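Local coordinates for protein dimethyl-sulfide monooxygenase (Hyphomicrobium sulfonivorans, PDB 6AK1) that uses FMN, NADH and oxygen to oxidise dimethyl sulfide to methanethiol and formaldehyde, the first step of dimethyl sulfide degradation, at residues 224-229 with 235-240; 156-161 with 230-235; 64-69 with 304-309; 72-75 with 79-82; 44-47 with 53-56. All blocks are in the same frame, centred on the assembly; numbering follows the deposited sequence.

Interaction 1 of 5, residues 224-229 with 235-240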
# COMPACT_ATOMS: atom_id res chain seq x y z
N ILE A 224 3.25 -8.84 2.22
CA ILE A 224 4.18 -7.73 2.04
C ILE A 224 3.79 -6.95 0.80
O ILE A 224 3.81 -7.48 -0.32
CB ILE A 224 5.63 -8.24 1.94
CG1 ILE A 224 5.94 -9.17 3.13
CG2 ILE A 224 6.57 -7.05 1.92
CD1 ILE A 224 5.89 -8.48 4.50
N PHE A 225 3.41 -5.68 0.99
CA PHE A 225 3.20 -4.74 -0.11
C PHE A 225 4.38 -3.78 -0.17
O PHE A 225 4.93 -3.40 0.87
CB PHE A 225 1.91 -3.94 0.06
CG PHE A 225 0.64 -4.73 -0.13
CD1 PHE A 225 0.67 -6.02 -0.63
CD2 PHE A 225 -0.59 -4.17 0.19
CE1 PHE A 225 -0.51 -6.73 -0.81
CE2 PHE A 225 -1.78 -4.88 0.01
CZ PHE A 225 -1.74 -6.15 -0.49
N GLN A 226 4.77 -3.41 -1.38
CA GLN A 226 5.86 -2.46 -1.58
C GLN A 226 5.62 -1.65 -2.84
O GLN A 226 5.02 -2.14 -3.80
CB GLN A 226 7.22 -3.13 -1.71
CG GLN A 226 7.71 -3.77 -0.45
CD GLN A 226 9.00 -4.49 -0.66
OE1 GLN A 226 9.02 -5.67 -1.00
NE2 GLN A 226 10.10 -3.78 -0.46
N ALA A 227 6.12 -0.43 -2.84
CA ALA A 227 6.08 0.40 -4.02
C ALA A 227 7.17 -0.03 -4.99
O ALA A 227 8.28 -0.39 -4.57
CB ALA A 227 6.26 1.87 -3.65
N GLY A 228 6.84 -0.02 -6.28
CA GLY A 228 7.85 -0.22 -7.29
C GLY A 228 8.97 0.80 -7.17
O GLY A 228 8.76 1.93 -6.73
N ALA A 229 10.17 0.38 -7.54
CA ALA A 229 11.33 1.23 -7.39
C ALA A 229 12.34 0.88 -8.47
O ALA A 229 12.26 -0.17 -9.11
CB ALA A 229 11.96 1.10 -5.99
N LYS A 235 15.81 -4.12 -6.40
CA LYS A 235 16.16 -5.44 -5.87
C LYS A 235 15.46 -5.69 -4.54
O LYS A 235 14.94 -6.78 -4.30
CB LYS A 235 17.68 -5.58 -5.73
CG LYS A 235 18.43 -5.79 -7.05
CD LYS A 235 19.46 -6.94 -6.92
CE LYS A 235 20.05 -7.35 -8.28
NZ LYS A 235 20.23 -8.84 -8.42
N PHE A 236 15.44 -4.68 -3.67
CA PHE A 236 14.73 -4.77 -2.40
C PHE A 236 13.26 -5.12 -2.62
O PHE A 236 12.72 -6.01 -1.96
CB PHE A 236 14.87 -3.45 -1.64
CG PHE A 236 14.23 -3.46 -0.29
CD1 PHE A 236 14.71 -4.29 0.72
CD2 PHE A 236 13.14 -2.63 -0.01
CE1 PHE A 236 14.13 -4.30 1.98
CE2 PHE A 236 12.55 -2.64 1.26
CZ PHE A 236 13.04 -3.48 2.24
N ALA A 237 12.60 -4.43 -3.56
CA ALA A 237 11.18 -4.68 -3.82
C ALA A 237 10.95 -6.08 -4.39
O ALA A 237 10.06 -6.80 -3.93
CB ALA A 237 10.62 -3.62 -4.77
N ALA A 238 11.74 -6.46 -5.40
CA ALA A 238 11.54 -7.76 -6.04
C ALA A 238 11.83 -8.93 -5.10
O ALA A 238 11.23 -10.01 -5.24
CB ALA A 238 12.41 -7.86 -7.30
N SER A 239 12.76 -8.76 -4.16
CA SER A 239 13.02 -9.84 -3.21
C SER A 239 11.85 -10.05 -2.25
O SER A 239 11.50 -11.19 -1.94
CB SER A 239 14.31 -9.57 -2.44
OG SER A 239 15.37 -9.29 -3.32
N ASN A 240 11.22 -8.98 -1.77
CA ASN A 240 10.29 -9.11 -0.64
C ASN A 240 8.82 -9.01 -1.01
O ASN A 240 8.00 -9.64 -0.35
CB ASN A 240 10.60 -8.05 0.41
CG ASN A 240 11.94 -8.24 1.05
OD1 ASN A 240 12.11 -9.12 1.91
ND2 ASN A 240 12.91 -7.45 0.64
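Q226 carries its side-chain amide from the strand onto helix 235-240, where it lodges among F236, A237 and N240. CG stands anti to the carbonyl carbon, beside the backbone N (chi1 -69°), and the chain then runs extended, so the amide carbon reaches the helix backbone: Q226 CD lies 3.8 Å from A237 CA. CD is also 4.0 Å from N240 CB. The Q226 amide plane and the F236 ring plane are nearly perpendicular, 85° apart. F236 CG, anti to the backbone N, brings the ring in toward that amide. The small methyl of A237 is consistent with the close approach of strand and helix here, with A237 CB 4.0 Å from A227 O. At the other end the I224 side chain abuts the last helical carbonyl, its CB 3.6 Å and its CG2 3.7 Å from N240 O. The N240 amide is fixed at both ends: N240 ND2 donates to F236 O over 3.0 Å, one turn back, and OD1 bonds with Y169 of helix 157-174. Strand and helix run nearly antiparallel, at 158°, with their axes 8.6 Å apart. This is the buried strand-to-helix layer of a beta-alpha-beta unit, strand 223-227, helix 232-240 and strand 243-246, in the TIM barrel of the luciferase-like monooxygenases.

Interaction 2 of 5, residues 156-161 with 230-235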
# COMPACT_ATOMS: atom_id res chain seq x y z
N GLU A 156 23.75 3.63 2.63
CA GLU A 156 23.53 2.26 3.10
C GLU A 156 22.07 1.98 3.45
O GLU A 156 21.79 1.00 4.15
CB GLU A 156 24.41 1.99 4.31
CG GLU A 156 25.87 2.37 4.09
CD GLU A 156 26.71 2.26 5.35
OE1 GLU A 156 26.22 1.72 6.36
OE2 GLU A 156 27.86 2.74 5.32
N ARG A 157 21.13 2.81 2.97
CA ARG A 157 19.74 2.68 3.38
C ARG A 157 19.17 1.30 3.05
O ARG A 157 18.41 0.72 3.83
CB ARG A 157 18.89 3.78 2.75
CG ARG A 157 19.13 4.00 1.28
CD ARG A 157 18.66 5.41 0.81
NE ARG A 157 18.62 5.60 -0.66
CZ ARG A 157 19.68 5.52 -1.48
NH1 ARG A 157 20.89 5.30 -1.00
NH2 ARG A 157 19.52 5.68 -2.79
N TYR A 158 19.56 0.72 1.91
CA TYR A 158 18.99 -0.56 1.50
C TYR A 158 19.64 -1.74 2.20
O TYR A 158 18.99 -2.77 2.39
CB TYR A 158 19.05 -0.71 -0.02
CG TYR A 158 17.95 0.09 -0.67
CD1 TYR A 158 16.63 -0.33 -0.57
CD2 TYR A 158 18.22 1.28 -1.35
CE1 TYR A 158 15.61 0.40 -1.14
CE2 TYR A 158 17.20 2.02 -1.93
CZ TYR A 158 15.90 1.57 -1.82
OH TYR A 158 14.86 2.28 -2.38
N GLU A 159 20.90 -1.61 2.60
CA GLU A 159 21.49 -2.58 3.52
C GLU A 159 20.78 -2.53 4.87
O GLU A 159 20.50 -3.57 5.49
CB GLU A 159 22.99 -2.31 3.68
CG GLU A 159 23.91 -2.97 2.64
CD GLU A 159 23.43 -2.84 1.20
OE1 GLU A 159 23.17 -3.90 0.57
OE2 GLU A 159 23.32 -1.69 0.69
N MET A 160 20.48 -1.33 5.34
CA MET A 160 19.68 -1.16 6.54
C MET A 160 18.32 -1.80 6.39
O MET A 160 17.86 -2.55 7.26
CB MET A 160 19.54 0.33 6.85
CG MET A 160 19.80 0.70 8.28
SD MET A 160 19.82 2.49 8.46
CE MET A 160 21.14 2.95 7.32
N ALA A 161 17.65 -1.53 5.26
CA ALA A 161 16.31 -2.05 5.05
C ALA A 161 16.30 -3.57 4.96
O ALA A 161 15.37 -4.22 5.43
CB ALA A 161 15.71 -1.42 3.78
N SER A 230 13.28 1.79 -8.66
CA SER A 230 14.31 1.62 -9.67
C SER A 230 15.67 1.52 -8.99
O SER A 230 15.83 1.85 -7.81
CB SER A 230 14.31 2.78 -10.68
OG SER A 230 14.51 4.02 -10.02
N GLY A 231 16.64 1.05 -9.78
CA GLY A 231 18.01 0.92 -9.28
C GLY A 231 18.11 -0.07 -8.12
O GLY A 231 17.59 -1.19 -8.19
N ARG A 232 18.82 0.31 -7.08
CA ARG A 232 19.02 -0.56 -5.94
C ARG A 232 17.71 -0.93 -5.25
O ARG A 232 17.53 -2.04 -4.84
CB ARG A 232 20.06 0.02 -4.99
CG ARG A 232 20.23 -0.73 -3.68
CD ARG A 232 20.83 -2.10 -3.85
NE ARG A 232 21.10 -2.73 -2.58
CZ ARG A 232 20.28 -3.58 -1.99
NH1 ARG A 232 19.17 -3.90 -2.57
NH2 ARG A 232 20.59 -4.11 -0.84
N GLY A 233 16.82 0.02 -5.14
CA GLY A 233 15.52 -0.28 -4.54
C GLY A 233 14.69 -1.28 -5.32
O GLY A 233 13.75 -1.85 -4.76
N SER A 234 15.00 -1.50 -6.60
CA SER A 234 14.26 -2.50 -7.37
C SER A 234 14.60 -3.91 -6.92
O SER A 234 13.76 -4.81 -7.03
CB SER A 234 14.55 -2.34 -8.87
OG SER A 234 15.87 -2.77 -9.18
N LYS A 235 15.81 -4.12 -6.40
CA LYS A 235 16.16 -5.44 -5.87
C LYS A 235 15.46 -5.69 -4.54
O LYS A 235 14.94 -6.78 -4.30
CB LYS A 235 17.68 -5.58 -5.73
CG LYS A 235 18.43 -5.79 -7.05
CD LYS A 235 19.46 -6.94 -6.92
CE LYS A 235 20.05 -7.35 -8.28
NZ LYS A 235 20.23 -8.84 -8.42
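R232 reaches across from the start of its helix to Y158 and E159 on helix 157-161. From CB the chain bends at chi2 (68°), and the first atom to touch is CG, 3.7 Å from Y158 CD2. Beyond CD, the guanidinium lies flat under the tyrosine's methylene: Y158 CB sits over its centre, 3.7 Å from R232 CZ. At the tip, R232 NH2 donates to E159 OE1 over 2.9 Å in a nearly straight salt bridge (165°). The oxygen lies in the guanidinium plane, but the nitrogen meets it from above the carboxylate plane. The same NH2 also pairs with D162 OD2. The Y158 ring slides past R232 in the opposite direction and lays one face on the next residue, with CZ 3.3 Å from G233 CA, an approach that glycine's lack of a side chain allows. A leucine in place of R232 would probably leave E159 and D162 without their shared cation and strip the cover from Y158 CB. Y158 and S230 probably bind FMN, as in relatives. One arginine thus serves two acids while its flat group packs on a probable cofactor ligand, joining charge pairing to apolar contact.

Interaction 3 of 5, residues 64-69 with 304-309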
# COMPACT_ATOMS: atom_id res chain seq x y z
N ASP A 64 5.46 20.83 2.11
CA ASP A 64 5.83 22.23 2.32
C ASP A 64 6.79 22.76 1.26
O ASP A 64 7.49 23.75 1.51
CB ASP A 64 6.43 22.41 3.71
CG ASP A 64 7.58 21.44 4.00
OD1 ASP A 64 8.06 20.76 3.07
OD2 ASP A 64 8.00 21.37 5.17
N VAL A 65 6.86 22.14 0.08
CA VAL A 65 7.76 22.62 -0.97
C VAL A 65 7.14 23.79 -1.75
O VAL A 65 7.79 24.82 -1.95
CB VAL A 65 8.14 21.46 -1.92
CG1 VAL A 65 8.79 22.00 -3.20
CG2 VAL A 65 9.05 20.48 -1.20
N TYR A 66 5.90 23.63 -2.19
CA TYR A 66 5.26 24.67 -2.99
C TYR A 66 5.09 25.95 -2.18
O TYR A 66 4.49 25.95 -1.10
CB TYR A 66 3.90 24.19 -3.49
CG TYR A 66 3.12 25.24 -4.26
CD1 TYR A 66 3.67 25.88 -5.37
CD2 TYR A 66 1.83 25.58 -3.88
CE1 TYR A 66 2.95 26.85 -6.08
CE2 TYR A 66 1.10 26.53 -4.58
CZ TYR A 66 1.66 27.17 -5.67
OH TYR A 66 0.93 28.12 -6.36
N ARG A 67 5.65 27.04 -2.71
CA ARG A 67 5.64 28.35 -2.05
C ARG A 67 6.42 28.35 -0.74
O ARG A 67 6.30 29.30 0.05
CB ARG A 67 4.20 28.86 -1.83
CG ARG A 67 3.35 28.82 -3.09
CD ARG A 67 1.97 29.44 -2.90
NE ARG A 67 2.01 30.86 -2.57
CZ ARG A 67 0.95 31.66 -2.54
NH1 ARG A 67 -0.25 31.20 -2.82
NH2 ARG A 67 1.09 32.94 -2.22
N GLY A 68 7.22 27.32 -0.47
CA GLY A 68 8.08 27.31 0.70
C GLY A 68 7.38 27.14 2.03
O GLY A 68 7.96 27.48 3.07
N SER A 69 6.14 26.64 2.05
CA SER A 69 5.43 26.41 3.30
C SER A 69 4.39 25.33 3.10
O SER A 69 4.09 24.91 1.97
CB SER A 69 4.77 27.68 3.84
OG SER A 69 3.59 27.98 3.11
N ASN A 304 -8.84 22.47 -6.85
CA ASN A 304 -7.98 23.47 -6.22
C ASN A 304 -6.58 23.28 -6.79
O ASN A 304 -5.81 22.44 -6.31
CB ASN A 304 -7.97 23.35 -4.70
CG ASN A 304 -7.26 24.53 -4.02
OD1 ASN A 304 -6.25 25.04 -4.52
ND2 ASN A 304 -7.79 24.98 -2.88
N PRO A 305 -6.22 24.05 -7.84
CA PRO A 305 -4.88 23.86 -8.45
C PRO A 305 -3.74 24.09 -7.49
O PRO A 305 -2.72 23.40 -7.58
CB PRO A 305 -4.88 24.88 -9.60
CG PRO A 305 -6.36 25.15 -9.90
CD PRO A 305 -7.05 25.04 -8.56
N GLU A 306 -3.87 25.04 -6.56
CA GLU A 306 -2.81 25.24 -5.58
C GLU A 306 -2.70 24.07 -4.61
O GLU A 306 -1.62 23.86 -4.05
CB GLU A 306 -3.02 26.56 -4.85
CG GLU A 306 -2.70 27.76 -5.75
CD GLU A 306 -2.08 28.93 -5.01
OE1 GLU A 306 -2.83 29.83 -4.58
OE2 GLU A 306 -0.85 28.94 -4.84
N GLY A 307 -3.76 23.30 -4.41
CA GLY A 307 -3.64 22.06 -3.65
C GLY A 307 -2.86 20.99 -4.39
O GLY A 307 -2.08 20.24 -3.78
N MET A 308 -3.05 20.88 -5.71
CA MET A 308 -2.28 19.89 -6.46
C MET A 308 -0.82 20.32 -6.62
O MET A 308 0.06 19.47 -6.75
CB MET A 308 -2.93 19.66 -7.83
CG MET A 308 -2.31 18.51 -8.63
SD MET A 308 -2.15 16.94 -7.71
CE MET A 308 -3.87 16.58 -7.32
N LEU A 309 -0.55 21.63 -6.60
CA LEU A 309 0.83 22.09 -6.63
C LEU A 309 1.56 21.77 -5.33
O LEU A 309 2.77 21.50 -5.34
CB LEU A 309 0.88 23.59 -6.92
CG LEU A 309 0.39 23.93 -8.33
CD1 LEU A 309 0.36 25.44 -8.56
CD2 LEU A 309 1.26 23.25 -9.35
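The Y66 ring is clasped between L309 and its own neighbour R67. Y66 CG, anti to the backbone N (chi1 176°), lays the ring against L309 CB, which sits 3.6 Å from the ring centroid and only 5° off the normal, a CH-pi contact over the middle of one face. R67 CG covers the opposite face at a similar height. L309 CD1 leans along the outer end of the ring, 3.6 Å from Y66 CZ. This is the tight part, round the buried Y66 ring. The polar side is the more exposed one. Y66 OH donates to E306 OE2 at the ring edge, modelled at 2.5 Å, a length too short to be taken as exact. The exposed R67 adds a looser salt bridge to the same oxygen, R67 NH1 to E306 OE2 at 3.1 Å, on the syn lone pair but bent (140°). A phenylalanine at Y66 would probably keep the L309 packing but cost E306 OE2 its hydroxyl partner, leaving the bent R67 bond as its remaining tie to this loop segment. N304 caps the start of helix 305-316 through a bond from G307 N to its OD1. M72 of helix 71-75 packs against Y66, R67 and E306, and D319 and F320, beyond the far end of helix 305-316, border the loop and L309.

Interaction 4 of 5, residues 72-75 with 79-82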
# COMPACT_ATOMS: atom_id res chain seq x y z
N MET A 72 -0.50 26.03 1.64
CA MET A 72 -1.43 25.60 0.60
C MET A 72 -1.93 24.18 0.84
O MET A 72 -3.08 23.87 0.53
CB MET A 72 -0.78 25.73 -0.77
CG MET A 72 -0.44 27.20 -1.14
SD MET A 72 -1.86 28.32 -0.98
CE MET A 72 -1.32 29.35 0.35
N ALA A 73 -1.08 23.31 1.41
CA ALA A 73 -1.52 21.96 1.75
C ALA A 73 -2.57 21.97 2.85
O ALA A 73 -3.54 21.20 2.80
CB ALA A 73 -0.32 21.11 2.16
N LEU A 74 -2.41 22.84 3.86
CA LEU A 74 -3.43 22.96 4.90
C LEU A 74 -4.75 23.48 4.35
O LEU A 74 -5.83 23.04 4.77
CB LEU A 74 -2.92 23.87 6.02
CG LEU A 74 -1.83 23.29 6.92
CD1 LEU A 74 -1.09 24.41 7.69
CD2 LEU A 74 -2.41 22.26 7.90
N ARG A 75 -4.70 24.43 3.41
CA ARG A 75 -5.92 25.06 2.93
C ARG A 75 -6.79 24.09 2.15
O ARG A 75 -8.02 24.15 2.23
CB ARG A 75 -5.60 26.30 2.08
CG ARG A 75 -5.08 27.47 2.91
CD ARG A 75 -4.67 28.68 2.02
NE ARG A 75 -5.79 29.24 1.27
CZ ARG A 75 -6.67 30.10 1.78
NH1 ARG A 75 -6.56 30.49 3.04
NH2 ARG A 75 -7.67 30.56 1.03
N GLN A 79 -3.23 15.81 2.31
CA GLN A 79 -2.57 14.82 3.17
C GLN A 79 -2.17 15.42 4.52
O GLN A 79 -1.33 14.87 5.22
CB GLN A 79 -1.37 14.18 2.44
CG GLN A 79 -1.81 13.44 1.16
CD GLN A 79 -0.72 12.56 0.55
OE1 GLN A 79 0.28 12.24 1.20
NE2 GLN A 79 -0.90 12.18 -0.72
N VAL A 80 -2.79 16.54 4.89
CA VAL A 80 -2.75 17.06 6.24
C VAL A 80 -4.13 17.69 6.51
O VAL A 80 -4.64 18.43 5.69
CB VAL A 80 -1.59 18.07 6.45
CG1 VAL A 80 -1.72 19.29 5.53
CG2 VAL A 80 -1.50 18.50 7.93
N PRO A 81 -4.76 17.35 7.65
CA PRO A 81 -4.34 16.41 8.70
C PRO A 81 -4.30 14.96 8.22
O PRO A 81 -5.00 14.59 7.29
CB PRO A 81 -5.40 16.59 9.79
CG PRO A 81 -6.62 17.10 9.04
CD PRO A 81 -6.06 17.99 7.97
N VAL A 82 -3.46 14.13 8.86
CA VAL A 82 -3.41 12.71 8.55
C VAL A 82 -3.35 11.94 9.86
O VAL A 82 -2.52 12.23 10.73
CB VAL A 82 -2.22 12.37 7.63
CG1 VAL A 82 -0.94 12.91 8.20
CG2 VAL A 82 -2.11 10.84 7.40
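In the long beta-alpha loop between strand 53-57 and helix 89-94 of the TIM barrel, V80 folds back onto A73 and L74 of the short helix 71-75. No hydrogen bond crosses the contact; it is van der Waals packing round the two methyls of the valine. V80 CG1 takes the crowded position between the backbone N and the carbonyl carbon (chi1 61°), which points it at the last turn of the helix. There it lies 3.8 Å from A73 O and 4.1 Å from A73 CB. L74 reaches across with its CD2 methyl: its CG is anti to the carbonyl carbon, and CD2 is 3.9 Å from V80 CG1. The same L74 CD2 is also 3.9 Å from V80 CG2, so this one methyl rests against both branches. L74 is exposed, whereas A73 is buried and also meets A310 of helix 305-316. Such excursions at the ends of barrel strands are where this family builds its flavin site, and the V80 side chain is about 10 Å from that of D58, a probable FMN ligand. Q79 has a positive phi (60°). Its CB points away from helix 71-75, and its amide is held by Y63 OH and H17 O. Just after V80, the peptide bond to P81 is cis. Across the contact, L74 CA and V80 CA are 6.1 Å apart.

Interaction 5 of 5, residues 44-47 with 53-56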
# COMPACT_ATOMS: atom_id res chain seq x y z
N MET A 44 -17.49 -2.24 4.58
CA MET A 44 -18.66 -3.03 4.20
C MET A 44 -18.99 -2.85 2.73
O MET A 44 -19.37 -3.82 2.05
CB MET A 44 -19.86 -2.63 5.06
CG MET A 44 -19.67 -2.96 6.54
SD MET A 44 -21.25 -2.86 7.43
CE MET A 44 -21.41 -1.10 7.66
N GLU A 45 -18.86 -1.63 2.22
CA GLU A 45 -19.15 -1.35 0.82
C GLU A 45 -18.17 -2.07 -0.11
O GLU A 45 -18.56 -2.52 -1.19
CB GLU A 45 -19.13 0.16 0.58
CG GLU A 45 -19.25 0.57 -0.88
CD GLU A 45 -20.67 0.44 -1.43
OE1 GLU A 45 -21.50 -0.24 -0.80
OE2 GLU A 45 -20.96 1.04 -2.50
N LEU A 46 -16.90 -2.23 0.32
CA LEU A 46 -15.95 -3.02 -0.46
C LEU A 46 -16.37 -4.49 -0.55
O LEU A 46 -16.10 -5.13 -1.57
CB LEU A 46 -14.55 -2.91 0.15
CG LEU A 46 -13.84 -1.55 0.04
CD1 LEU A 46 -12.38 -1.68 0.38
CD2 LEU A 46 -13.98 -0.98 -1.34
N GLU A 47 -17.02 -5.05 0.48
CA GLU A 47 -17.41 -6.45 0.39
C GLU A 47 -18.65 -6.65 -0.48
O GLU A 47 -18.80 -7.69 -1.11
CB GLU A 47 -17.65 -7.06 1.78
CG GLU A 47 -16.38 -7.18 2.56
CD GLU A 47 -16.39 -8.27 3.62
OE1 GLU A 47 -17.45 -8.57 4.22
OE2 GLU A 47 -15.30 -8.82 3.87
N CYS A 53 -9.07 -5.74 -1.30
CA CYS A 53 -8.28 -5.11 -0.25
C CYS A 53 -8.55 -3.61 -0.19
O CYS A 53 -8.77 -2.97 -1.23
CB CYS A 53 -6.78 -5.39 -0.49
SG CYS A 53 -5.67 -4.86 0.83
N LEU A 54 -8.53 -3.06 1.03
CA LEU A 54 -8.46 -1.61 1.26
C LEU A 54 -7.00 -1.24 1.54
O LEU A 54 -6.45 -1.62 2.57
CB LEU A 54 -9.37 -1.19 2.41
CG LEU A 54 -9.34 0.28 2.84
CD1 LEU A 54 -9.93 1.22 1.79
CD2 LEU A 54 -10.07 0.46 4.17
N PHE A 55 -6.39 -0.52 0.62
CA PHE A 55 -4.98 -0.15 0.70
C PHE A 55 -4.91 1.25 1.29
O PHE A 55 -5.31 2.22 0.64
CB PHE A 55 -4.37 -0.23 -0.69
CG PHE A 55 -2.87 -0.16 -0.74
CD1 PHE A 55 -2.18 0.95 -0.28
CD2 PHE A 55 -2.15 -1.20 -1.30
CE1 PHE A 55 -0.80 1.03 -0.35
CE2 PHE A 55 -0.76 -1.13 -1.39
CZ PHE A 55 -0.08 -0.01 -0.92
N ILE A 56 -4.43 1.36 2.53
CA ILE A 56 -4.43 2.63 3.25
C ILE A 56 -3.01 3.19 3.25
O ILE A 56 -2.12 2.65 3.91
CB ILE A 56 -4.98 2.46 4.68
CG1 ILE A 56 -6.36 1.82 4.64
CG2 ILE A 56 -5.09 3.83 5.38
CD1 ILE A 56 -6.92 1.48 6.02
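L46 of helix 36-48 reaches across to L54 of strand 53-57, packing the last helical turns of a beta-alpha-beta crossover against the strand that follows. The unit, strand 6-12, helix 36-48 and strand 53-57, belongs to the TIM barrel, in which the first and last of these strands are parallel neighbours. The direct meeting of the two segments is apolar. One methyl branch of L46 does the work: CD1 lies 3.7 Å from L54 CB and 4.0 Å from L54 CA. The two leucines cross at about a right angle. L46 CG is anti to the carbonyl carbon (chi1 -68°), which directs the chain at the strand, whereas L54 CG is anti to the backbone N (chi1 176°) and brings L54 CD1 to 4.0 Å from L46 CD1. Further apolar cover comes from V405 of helix 403-418 on L46 and from M92 of helix 89-94 on L54. No hydrogen bond crosses between the segments; the polar bonds go to other elements. In the backbone, C53 and F55 pair with A9 in strand 6-12 and L54 with G100 and G102 in strand 100-106, so the strand is held from both neighbours. Among side chains, E47 OE2 collects the backbone N atoms of E97, H98 and V99. L46 CD1 also comes within 4.2 Å of C53 O, a van der Waals approach.

Overall arrangement
Interactions 1 and 2 share K235 and helix 232-240; their centres are 10 Å apart, and F236 CB packs 3.7 Å from Y158 CD1, so the barrel wall of interaction 1 adjoins the probable FMN site of interaction 2. Interaction 5 lies on the same sheet as interaction 1, about 22 Å away between centres, yet the two meet inside the barrel, where F225 CD2 is 3.4 Å from F55 CE2. Interactions 3 and 4 form a second pair, centres 10 Å apart, joined through M72, whose CG is 3.8 Å from Y66 CE2. That pair stands well away from interaction 2, with nearest atoms about 18 Å distant from either one.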